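Local coordinates for protein 6-pyruvoyl tetrahydrobiopterin synthase (Plasmodium vivax, PDB 3LX3) that belongs to the 6-pyruvoyl tetrahydropterin synthase family and binds zinc and 2-amino-1,5-dihydropteridine-4,6-dione in a six-chain assembly, at residues 100-104 with 105-109. Numbering follows the deposited sequence.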
loop_
_atom_site.group_PDB
_atom_site.type_symbol
_atom_site.label_atom_id
_atom_site.label_comp_id
_atom_site.label_asym_id
_atom_site.label_seq_id
_atom_site.Cartn_x
_atom_site.Cartn_y
_atom_site.Cartn_z
ATOM N N ILE A 100 32.700 18.690 14.830
ATOM C CA ILE A 100 32.230 19.232 13.549
ATOM C C ILE A 100 33.116 20.435 13.254
ATOM O O ILE A 100 33.082 21.417 14.003
ATOM C CB ILE A 100 30.730 19.628 13.594
ATOM C CG1 ILE A 100 29.872 18.404 13.950
ATOM C CG2 ILE A 100 30.332 20.290 12.253
ATOM C CD1 ILE A 100 28.366 18.683 14.199
ATOM N N GLN A 101 33.963 20.331 12.235
ATOM C CA GLN A 101 34.959 21.372 11.889
ATOM C C GLN A 101 34.564 22.009 10.555
ATOM O O GLN A 101 34.046 21.324 9.667
ATOM C CB GLN A 101 36.396 20.759 11.781
ATOM C CG GLN A 101 37.609 21.761 11.515
ATOM C CD GLN A 101 39.043 21.114 11.412
ATOM O OE1 GLN A 101 39.246 19.974 11.804
ATOM N NE2 GLN A 101 40.019 21.872 10.931
ATOM N N GLU A 102 34.775 23.309 10.407
ATOM C CA GLU A 102 34.660 23.978 9.121
ATOM C C GLU A 102 36.018 24.019 8.468
ATOM O O GLU A 102 36.946 24.593 9.026
ATOM C CB GLU A 102 34.241 25.406 9.315
ATOM C CG GLU A 102 32.910 25.587 9.899
ATOM C CD GLU A 102 32.620 27.052 9.960
ATOM O OE1 GLU A 102 33.313 27.725 10.729
ATOM O OE2 GLU A 102 31.770 27.526 9.187
ATOM N N VAL A 103 36.167 23.413 7.311
ATOM C CA VAL A 103 37.414 23.339 6.582
ATOM C C VAL A 103 37.124 23.836 5.173
ATOM O O VAL A 103 36.422 23.170 4.412
ATOM C CB VAL A 103 37.973 21.902 6.521
ATOM C CG1 VAL A 103 39.264 21.848 5.702
ATOM C CG2 VAL A 103 38.185 21.387 7.967
ATOM N N ASN A 104 37.646 25.006 4.820
ATOM C CA ASN A 104 37.356 25.620 3.555
ATOM C C ASN A 104 35.822 25.691 3.375
ATOM O O ASN A 104 35.138 26.269 4.196
ATOM C CB ASN A 104 38.106 24.924 2.423
ATOM C CG ASN A 104 39.631 25.059 2.586
ATOM O OD1 ASN A 104 40.123 26.106 3.034
ATOM N ND2 ASN A 104 40.365 23.978 2.315
ATOM N N ASP A 105 35.280 25.111 2.302
ATOM C CA ASP A 105 33.815 25.120 2.093
ATOM C C ASP A 105 33.168 23.780 2.436
ATOM O O ASP A 105 32.095 23.461 1.946
ATOM C CB ASP A 105 33.504 25.531 0.658
ATOM C CG ASP A 105 34.060 26.884 0.332
ATOM O OD1 ASP A 105 33.943 27.780 1.159
ATOM O OD2 ASP A 105 34.621 27.009 -0.779
ATOM N N ASN A 106 33.831 23.040 3.309
ATOM C CA ASN A 106 33.349 21.735 3.786
ATOM C C ASN A 106 33.131 21.703 5.283
ATOM O O ASN A 106 33.675 22.513 6.027
ATOM C CB ASN A 106 34.369 20.641 3.465
ATOM C CG ASN A 106 34.268 20.125 2.056
ATOM O OD1 ASN A 106 34.038 20.912 1.120
ATOM N ND2 ASN A 106 34.413 18.785 1.883
ATOM N N PHE A 107 32.308 20.734 5.698
ATOM C CA PHE A 107 32.255 20.301 7.100
ATOM C C PHE A 107 33.025 19.008 7.199
ATOM O O PHE A 107 32.778 18.054 6.419
ATOM C CB PHE A 107 30.826 20.056 7.574
ATOM C CG PHE A 107 29.982 21.306 7.746
ATOM C CD1 PHE A 107 30.339 22.303 8.652
ATOM C CD2 PHE A 107 28.822 21.474 7.006
ATOM C CE1 PHE A 107 29.551 23.427 8.811
ATOM C CE2 PHE A 107 28.047 22.600 7.154
ATOM C CZ PHE A 107 28.431 23.581 8.045
ATOM N N LYS A 108 33.948 18.978 8.157
ATOM C CA LYS A 108 34.700 17.770 8.488
ATOM C C LYS A 108 34.188 17.260 9.838
ATOM O O LYS A 108 34.121 17.998 10.813
ATOM C CB LYS A 108 36.198 18.038 8.501
ATOM C CG LYS A 108 37.052 16.867 8.998
ATOM C CD LYS A 108 38.502 17.258 8.995
ATOM C CE LYS A 108 39.342 16.148 9.552
ATOM N NZ LYS A 108 40.792 16.531 9.558
ATOM N N ILE A 109 33.810 15.998 9.890
ATOM C CA ILE A 109 33.228 15.401 11.066
ATOM C C ILE A 109 34.153 14.305 11.547
ATOM O O ILE A 109 34.478 13.412 10.779
ATOM C CB ILE A 109 31.864 14.758 10.767
ATOM C CG1 ILE A 109 30.910 15.792 10.163
ATOM C CG2 ILE A 109 31.250 14.147 12.064
ATOM C CD1 ILE A 109 29.569 15.193 9.748
#
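Val103 and Asn106 bridge a tight turn whose two central residues are Asn104 and Asp105; Asn104 has a positive phi (52°), and the chain swings straight back on itself. The turn closes at Asn106, whose backbone N gives a hydrogen bond of 2.8 Å to Val103 O, reaching that oxygen from above the carbonyl plane. Asn106 O takes the return bond from Val103 N at 2.9 Å, making the two residues a hydrogen-bonded pair. The Asn106 amide is gripped from outside the hairpin: ND2 bonds to Ser118 OG and to the Glu116 carbonyl of the second subunit.

Phe107 emerges on the other face, opposite Glu102 in a non-hydrogen-bonded pair. With chi1 at -71°, its ring runs alongside the Glu102 chain in the conformer given here, and Phe107 CE1 lies 4.1 Å from Glu102 CG. Ile100 CG2 meets CD1 of the same ring obliquely, while the Phe107 CA-H points at Gln101 O (Phe107 CA to Gln101 O 3.3 Å). Beyond the hairpin, Phe107 packs on Leu91, Cys124 and Gln126.

Lys108 returns to the Asn106 face and pairs with Gln101 through two nearly straight bonds: Gln101 N to Lys108 O is 2.7 Å, in the carbonyl plane, and Lys108 N reaches Gln101 O. Both side chains leave with CG anti to the backbone N (chi1 173° for Lys108) and run side by side, at least in the one of two Gln101 conformers described. Val103 CG2 rests 3.9 Å from Lys108 CB, covering the root of the lysine.

Ile109 and Ile100 form a non-hydrogen-bonded backbone pair, and the Ile109 side chain packs instead on Phe89 and Leu91. Strands 98-103 and 106-111 thus form a beta hairpin with a two-residue loop, a type II' turn, and strand 116-120 completes a small antiparallel sheet.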